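Side-chain contacts in probable oxidoreductase (Mycobacterium abscessus, PDB 4EYE), which probably works as an oxidoreductase of the medium-chain dehydrogenase/reductase kind, in the quinone reductase branch: residues A[65-69]-A[70-74]; A[146-149]-A[150-154]; A[291-294]-A[295-299]. All coordinates share one frame; numbering follows the deposited sequence.

How the interactions relate
Interactions 2 and 3 belong to one packed unit, whereas interaction 1 stands apart. Helix 143-154, carrying interaction 2, lies against helix 293-306, carrying interaction 3. The centres of interactions 2 and 3 are about 11 Å apart, and the ring of Tyr293 meets the first helix: its CE2 is 3.6 Å from CD1 of Phe149, its OH 3.4 Å from CB of Arg153, and Arg153 makes a cation-pi contact with the ring. Interaction 1, at the end of helix 62-68, is centred about 24 Å from the centre of interaction 2 and about 27 Å from that of interaction 3. The side chains of Thr146 and Leu294 each lie about 4 Å from a bound MPD, probably from the crystallisation liquor.

Interaction 1 of 3, residues A[65-69]-A[70-74]; sequences YLMTK and GEYQL
The ring of Tyr72 has Leu66 CD1 at its edge, near the ring plane, while Met67 approaches obliquely and CG of the adjoining Gln73 lies over one face. Tyr72 is brought back against helix 62-68 by a Schellman motif that ends this helix of the GroES-like part. Gly70 adopts positive phi (63°), and two backbone bonds run back into the last turn: Glu71 N to Leu66 O (2.9 Å) and Gly70 N to Met67 O (3.1 Å). Leu66 O also accepts from Lys69 N, the two donors arriving from opposite faces of its carbonyl plane.

Folding back brings Tyr72 CB within 3.5 Å of Met67 CG and 3.8 Å of Leu66 CB. With CG anti to its carbonyl carbon (chi1 -75°) and the chain extended at chi2, Met67 makes a Met-aromatic contact, SD standing 4.9 Å from the centroid of the Tyr72 ring and oblique to it. Beyond Tyr72, Met67 packs on Met76 and Phe80. Near the solvent, Lys69 and Glu71 bridge the turn with a salt bridge, NZ to OE1 at 3.2 Å. The same ammonium makes a weak bond to Tyr65 OH, and Lys69 CE lies 3.0 Å from Glu71 OE1.

Interaction 2 of 3, residues A[146-149]-A[150-154]; sequences TMYF and AYARR
Met147 and Tyr151 cross with the methionine methyl over one face of the tyrosine ring, a CH-pi contact in which CE stands 3.8 Å from the ring centroid and 19° off the normal. Bends at chi2 and chi3 turn the methyl toward the following turn of the helix, so that CE also touches Ala150 CB at 3.8 Å. The tyrosine hydroxyl is bonded to Ala176 O on helix 171-182.

Phe149 and Arg154 instead run side by side and point the same way. Arg154 CG lies over one face of the Phe149 ring, nearer its rim than its centre, with the guanidinium plane turned 41° from that of the ring. The NE of Arg154 is bonded to Gly280 O. Arg153 meets the same ring obliquely, its CB 3.7 Å from Phe149 CD1.

Both arginines lie in a wider pi-type turn at the end of helix 143-154. Phe149 O takes the usual bond from Arg153 N (2.9 Å) and a second from Arg154 N (3.2 Å), the latter spanning five residues. Earlier in the helix the ordinary pattern holds, as in the bond from Ala152 N to Tyr148 O. Ala152 CB packs obliquely on the Tyr148 ring, 3.6 Å from CE2. Further out, Phe149 meets the rings of Trp283 and Phe286, while Met147 and Tyr151 reach Val232 of the parallel Rossmann-type sheet.

Interaction 3 of 3, residues A[291-294]-A[295-299]; sequences ADYL and YETQA
Thr297 CG2 presses against the ring of Tyr293, only 3.2 Å from CE2, with the two side chains crossing at about a right angle. Glu296 reaches the CE1 side of the same ring obliquely, its OE2 3.5 Å from that carbon and its carboxylate turned 63° from the ring plane. A water at the ring edge, in its plane, joins the two ends: it lies 2.6 Å from Tyr293 OH and donates to Glu296 OE1 at 2.8 Å.

These contacts follow the spacing of helix 293-306, where Thr297 N bonds to Tyr293 O and Gln298 N to Leu294 O, one helical turn on. Tyr295 N bonds to Asp292 O (3.1 Å). The Asp292 carboxylate runs alongside the Tyr295 ring with their planes 13° apart, and Asp292 CA lies over one face of that ring.

In the next shell, His145 of helix 143-154 fixes Thr297 through a bond between ND1 and OG1; OG1 also lies 3.0 Å from Leu294 O. Placing OG1 there (chi1 59°) turns CG2 toward Tyr293. The tyrosine ring packs on Trp283.

Interaction 1 of 3, residues A[65-69]-A[70-74]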
# COMPACT_ATOMS: atom_id res chain seq x y z
N TYR A 65 -1.17 0.21 11.76
CA TYR A 65 -0.86 1.20 12.80
C TYR A 65 -2.13 1.79 13.46
O TYR A 65 -2.26 1.87 14.69
CB TYR A 65 -0.01 2.30 12.16
CG TYR A 65 0.15 3.53 13.03
CD1 TYR A 65 0.72 3.42 14.29
CD2 TYR A 65 -0.25 4.78 12.60
CE1 TYR A 65 0.87 4.52 15.10
CE2 TYR A 65 -0.11 5.89 13.43
CZ TYR A 65 0.44 5.74 14.69
OH TYR A 65 0.61 6.81 15.53
N LEU A 66 -3.08 2.19 12.62
CA LEU A 66 -4.36 2.71 13.10
C LEU A 66 -5.05 1.68 14.00
O LEU A 66 -5.64 2.06 15.02
CB LEU A 66 -5.29 3.12 11.92
CG LEU A 66 -4.81 4.30 11.02
CD1 LEU A 66 -5.84 4.78 9.96
CD2 LEU A 66 -4.44 5.52 11.89
N MET A 67 -4.98 0.40 13.61
CA MET A 67 -5.62 -0.65 14.37
C MET A 67 -5.00 -0.78 15.76
O MET A 67 -5.69 -0.98 16.72
CB MET A 67 -5.57 -1.99 13.64
CG MET A 67 -6.55 -2.02 12.51
SD MET A 67 -6.58 -3.60 11.61
CE MET A 67 -7.66 -4.52 12.65
N THR A 68 -3.68 -0.60 15.84
CA THR A 68 -3.02 -0.64 17.14
C THR A 68 -3.47 0.48 18.10
O THR A 68 -3.32 0.34 19.32
CB THR A 68 -1.52 -0.64 17.04
OG1 THR A 68 -1.03 0.66 16.71
CG2 THR A 68 -1.07 -1.70 16.02
N LYS A 69 -4.04 1.55 17.54
CA LYS A 69 -4.58 2.66 18.35
C LYS A 69 -6.09 2.64 18.51
O LYS A 69 -6.63 3.57 19.05
CB LYS A 69 -4.19 4.02 17.76
CG LYS A 69 -2.70 4.24 17.71
CD LYS A 69 -2.32 5.66 17.38
CE LYS A 69 -2.92 6.10 16.05
NZ LYS A 69 -2.47 7.48 15.64
N GLY A 70 -6.76 1.64 17.96
CA GLY A 70 -8.21 1.60 17.88
C GLY A 70 -8.82 2.72 17.04
O GLY A 70 -9.94 3.17 17.33
N GLU A 71 -8.09 3.18 16.01
CA GLU A 71 -8.51 4.32 15.19
C GLU A 71 -8.79 3.96 13.75
O GLU A 71 -9.01 4.83 12.92
CB GLU A 71 -7.46 5.43 15.23
CG GLU A 71 -7.39 6.13 16.58
CD GLU A 71 -6.24 7.10 16.70
OE1 GLU A 71 -5.62 7.43 15.68
OE2 GLU A 71 -5.95 7.53 17.83
N TYR A 72 -8.81 2.67 13.45
CA TYR A 72 -9.07 2.21 12.11
C TYR A 72 -10.58 2.06 11.92
O TYR A 72 -11.29 1.79 12.90
CB TYR A 72 -8.38 0.91 11.86
CG TYR A 72 -8.51 0.44 10.43
CD1 TYR A 72 -8.17 1.30 9.38
CD2 TYR A 72 -8.98 -0.83 10.13
CE1 TYR A 72 -8.29 0.89 8.08
CE2 TYR A 72 -9.09 -1.25 8.81
CZ TYR A 72 -8.75 -0.38 7.80
OH TYR A 72 -8.85 -0.76 6.50
N GLN A 73 -11.06 2.16 10.68
CA GLN A 73 -12.50 2.05 10.40
C GLN A 73 -13.10 0.79 11.05
O GLN A 73 -14.20 0.84 11.54
CB GLN A 73 -12.81 2.09 8.88
CG GLN A 73 -12.49 0.82 8.12
CD GLN A 73 -12.43 1.01 6.61
OE1 GLN A 73 -12.72 2.08 6.09
NE2 GLN A 73 -12.06 -0.06 5.88
N LEU A 74 -12.34 -0.30 11.09
CA LEU A 74 -12.74 -1.49 11.80
C LEU A 74 -11.96 -1.57 13.11
O LEU A 74 -10.71 -1.57 13.11
CB LEU A 74 -12.48 -2.72 10.94
CG LEU A 74 -12.62 -4.10 11.59
CD1 LEU A 74 -13.94 -4.25 12.37
CD2 LEU A 74 -12.49 -5.20 10.53

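Interaction 2 of 3, residues A[146-149]-A[150-154]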
# COMPACT_ATOMS: atom_id res chain seq x y z
N THR A 146 -4.11 -1.02 -4.84
CA THR A 146 -4.89 0.19 -4.65
C THR A 146 -4.65 1.22 -5.76
O THR A 146 -5.59 1.76 -6.33
CB THR A 146 -4.60 0.84 -3.29
OG1 THR A 146 -4.93 -0.07 -2.25
CG2 THR A 146 -5.40 2.12 -3.10
N MET A 147 -3.38 1.46 -6.06
CA MET A 147 -3.00 2.46 -7.04
C MET A 147 -3.23 2.00 -8.48
O MET A 147 -3.62 2.82 -9.30
CB MET A 147 -1.58 3.02 -6.80
CG MET A 147 -1.46 3.96 -5.57
SD MET A 147 -2.72 5.29 -5.53
CE MET A 147 -2.54 5.99 -7.18
N TYR A 148 -3.12 0.69 -8.77
CA TYR A 148 -3.50 0.17 -10.10
C TYR A 148 -5.00 0.44 -10.33
O TYR A 148 -5.38 1.01 -11.36
CB TYR A 148 -3.22 -1.32 -10.28
CG TYR A 148 -3.29 -1.72 -11.73
CD1 TYR A 148 -2.14 -1.74 -12.52
CD2 TYR A 148 -4.49 -2.04 -12.32
CE1 TYR A 148 -2.18 -2.06 -13.86
CE2 TYR A 148 -4.56 -2.36 -13.67
CZ TYR A 148 -3.37 -2.39 -14.42
OH TYR A 148 -3.42 -2.71 -15.74
N PHE A 149 -5.81 0.00 -9.39
CA PHE A 149 -7.24 0.31 -9.38
C PHE A 149 -7.54 1.81 -9.51
O PHE A 149 -8.35 2.19 -10.33
CB PHE A 149 -7.83 -0.23 -8.08
CG PHE A 149 -9.22 0.26 -7.78
CD1 PHE A 149 -10.32 -0.17 -8.55
CD2 PHE A 149 -9.45 1.07 -6.69
CE1 PHE A 149 -11.60 0.22 -8.23
CE2 PHE A 149 -10.75 1.48 -6.37
CZ PHE A 149 -11.82 1.05 -7.13
N ALA A 150 -6.89 2.64 -8.70
CA ALA A 150 -7.10 4.09 -8.75
C ALA A 150 -6.85 4.64 -10.14
O ALA A 150 -7.62 5.48 -10.65
CB ALA A 150 -6.17 4.85 -7.76
N TYR A 151 -5.73 4.24 -10.71
CA TYR A 151 -5.36 4.71 -12.05
C TYR A 151 -6.17 4.10 -13.20
O TYR A 151 -6.73 4.82 -14.07
CB TYR A 151 -3.89 4.43 -12.29
CG TYR A 151 -2.93 5.34 -11.57
CD1 TYR A 151 -3.23 6.67 -11.34
CD2 TYR A 151 -1.68 4.87 -11.17
CE1 TYR A 151 -2.30 7.52 -10.73
CE2 TYR A 151 -0.79 5.69 -10.53
CZ TYR A 151 -1.07 7.00 -10.31
OH TYR A 151 -0.09 7.80 -9.72
N ALA A 152 -6.30 2.79 -13.19
CA ALA A 152 -6.90 2.09 -14.32
C ALA A 152 -8.41 2.20 -14.31
O ALA A 152 -9.01 2.42 -15.35
CB ALA A 152 -6.48 0.65 -14.33
N ARG A 153 -9.04 2.03 -13.15
CA ARG A 153 -10.48 1.97 -13.08
C ARG A 153 -11.13 3.30 -12.73
O ARG A 153 -12.07 3.73 -13.37
CB ARG A 153 -10.92 0.90 -12.09
CG ARG A 153 -12.43 0.75 -11.95
CD ARG A 153 -13.04 -0.07 -13.08
NE ARG A 153 -14.42 -0.44 -12.73
CZ ARG A 153 -15.01 -1.57 -13.08
NH1 ARG A 153 -14.36 -2.51 -13.77
NH2 ARG A 153 -16.25 -1.79 -12.72
N ARG A 154 -10.61 3.97 -11.71
CA ARG A 154 -11.28 5.15 -11.20
C ARG A 154 -10.93 6.41 -11.96
O ARG A 154 -11.83 7.15 -12.40
CB ARG A 154 -10.97 5.35 -9.72
CG ARG A 154 -11.51 4.26 -8.83
CD ARG A 154 -13.04 4.15 -8.82
NE ARG A 154 -13.63 5.33 -8.25
CZ ARG A 154 -14.53 6.12 -8.84
NH1 ARG A 154 -15.05 5.82 -10.02
NH2 ARG A 154 -14.94 7.22 -8.20

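Interaction 3 of 3, residues A[291-294]-A[295-299]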
# COMPACT_ATOMS: atom_id res chain seq x y z
N ALA A 291 -15.00 -8.91 -6.82
CA ALA A 291 -13.83 -9.68 -6.45
C ALA A 291 -12.98 -10.08 -7.69
O ALA A 291 -11.76 -10.11 -7.59
CB ALA A 291 -14.21 -10.90 -5.60
N ASP A 292 -13.60 -10.31 -8.83
CA ASP A 292 -12.87 -10.68 -10.04
C ASP A 292 -11.99 -9.58 -10.63
O ASP A 292 -11.10 -9.88 -11.39
CB ASP A 292 -13.82 -11.18 -11.13
CG ASP A 292 -14.56 -12.43 -10.70
OD1 ASP A 292 -14.23 -13.00 -9.65
OD2 ASP A 292 -15.48 -12.84 -11.43
N TYR A 293 -12.20 -8.33 -10.24
CA TYR A 293 -11.31 -7.26 -10.70
C TYR A 293 -9.89 -7.52 -10.21
O TYR A 293 -8.91 -7.14 -10.88
CB TYR A 293 -11.81 -5.89 -10.32
CG TYR A 293 -10.99 -4.78 -10.95
CD1 TYR A 293 -11.05 -4.53 -12.33
CD2 TYR A 293 -10.18 -3.97 -10.19
CE1 TYR A 293 -10.31 -3.50 -12.89
CE2 TYR A 293 -9.43 -2.95 -10.74
CZ TYR A 293 -9.51 -2.71 -12.10
OH TYR A 293 -8.74 -1.70 -12.66
N LEU A 294 -9.77 -8.21 -9.08
CA LEU A 294 -8.48 -8.58 -8.54
C LEU A 294 -7.59 -9.33 -9.54
O LEU A 294 -6.39 -9.15 -9.53
CB LEU A 294 -8.66 -9.41 -7.28
CG LEU A 294 -7.45 -9.60 -6.38
CD1 LEU A 294 -6.85 -8.28 -5.83
CD2 LEU A 294 -7.93 -10.48 -5.23
N TYR A 295 -8.18 -10.16 -10.41
CA TYR A 295 -7.40 -10.84 -11.42
C TYR A 295 -6.78 -9.85 -12.39
O TYR A 295 -5.64 -10.05 -12.83
CB TYR A 295 -8.22 -11.81 -12.29
CG TYR A 295 -9.06 -12.86 -11.61
CD1 TYR A 295 -8.69 -13.48 -10.41
CD2 TYR A 295 -10.28 -13.24 -12.19
CE1 TYR A 295 -9.51 -14.45 -9.83
CE2 TYR A 295 -11.09 -14.20 -11.63
CZ TYR A 295 -10.70 -14.82 -10.46
OH TYR A 295 -11.56 -15.79 -9.94
N GLU A 296 -7.52 -8.80 -12.70
CA GLU A 296 -7.05 -7.74 -13.60
C GLU A 296 -5.97 -6.88 -12.98
O GLU A 296 -5.05 -6.50 -13.65
CB GLU A 296 -8.20 -6.82 -14.05
CG GLU A 296 -7.80 -5.99 -15.24
CD GLU A 296 -8.86 -4.98 -15.73
OE1 GLU A 296 -8.43 -3.83 -16.06
OE2 GLU A 296 -10.04 -5.36 -15.85
N THR A 297 -6.10 -6.52 -11.70
CA THR A 297 -5.07 -5.73 -11.06
C THR A 297 -3.77 -6.55 -10.92
O THR A 297 -2.69 -6.04 -11.15
CB THR A 297 -5.48 -5.17 -9.68
OG1 THR A 297 -5.80 -6.26 -8.80
CG2 THR A 297 -6.68 -4.24 -9.81
N GLN A 298 -3.88 -7.83 -10.58
CA GLN A 298 -2.70 -8.70 -10.48
C GLN A 298 -2.00 -8.87 -11.85
O GLN A 298 -0.78 -8.76 -11.93
CB GLN A 298 -3.08 -10.09 -9.94
CG GLN A 298 -1.91 -11.03 -9.74
CD GLN A 298 -1.00 -10.64 -8.58
OE1 GLN A 298 -1.27 -9.71 -7.84
NE2 GLN A 298 0.08 -11.41 -8.40
N ALA A 299 -2.78 -9.09 -12.90
CA ALA A 299 -2.25 -9.20 -14.25
C ALA A 299 -1.51 -7.91 -14.68
O ALA A 299 -0.41 -7.97 -15.22
CB ALA A 299 -3.33 -9.62 -15.26
O HOH W 1 -9.00 -1.23 -15.20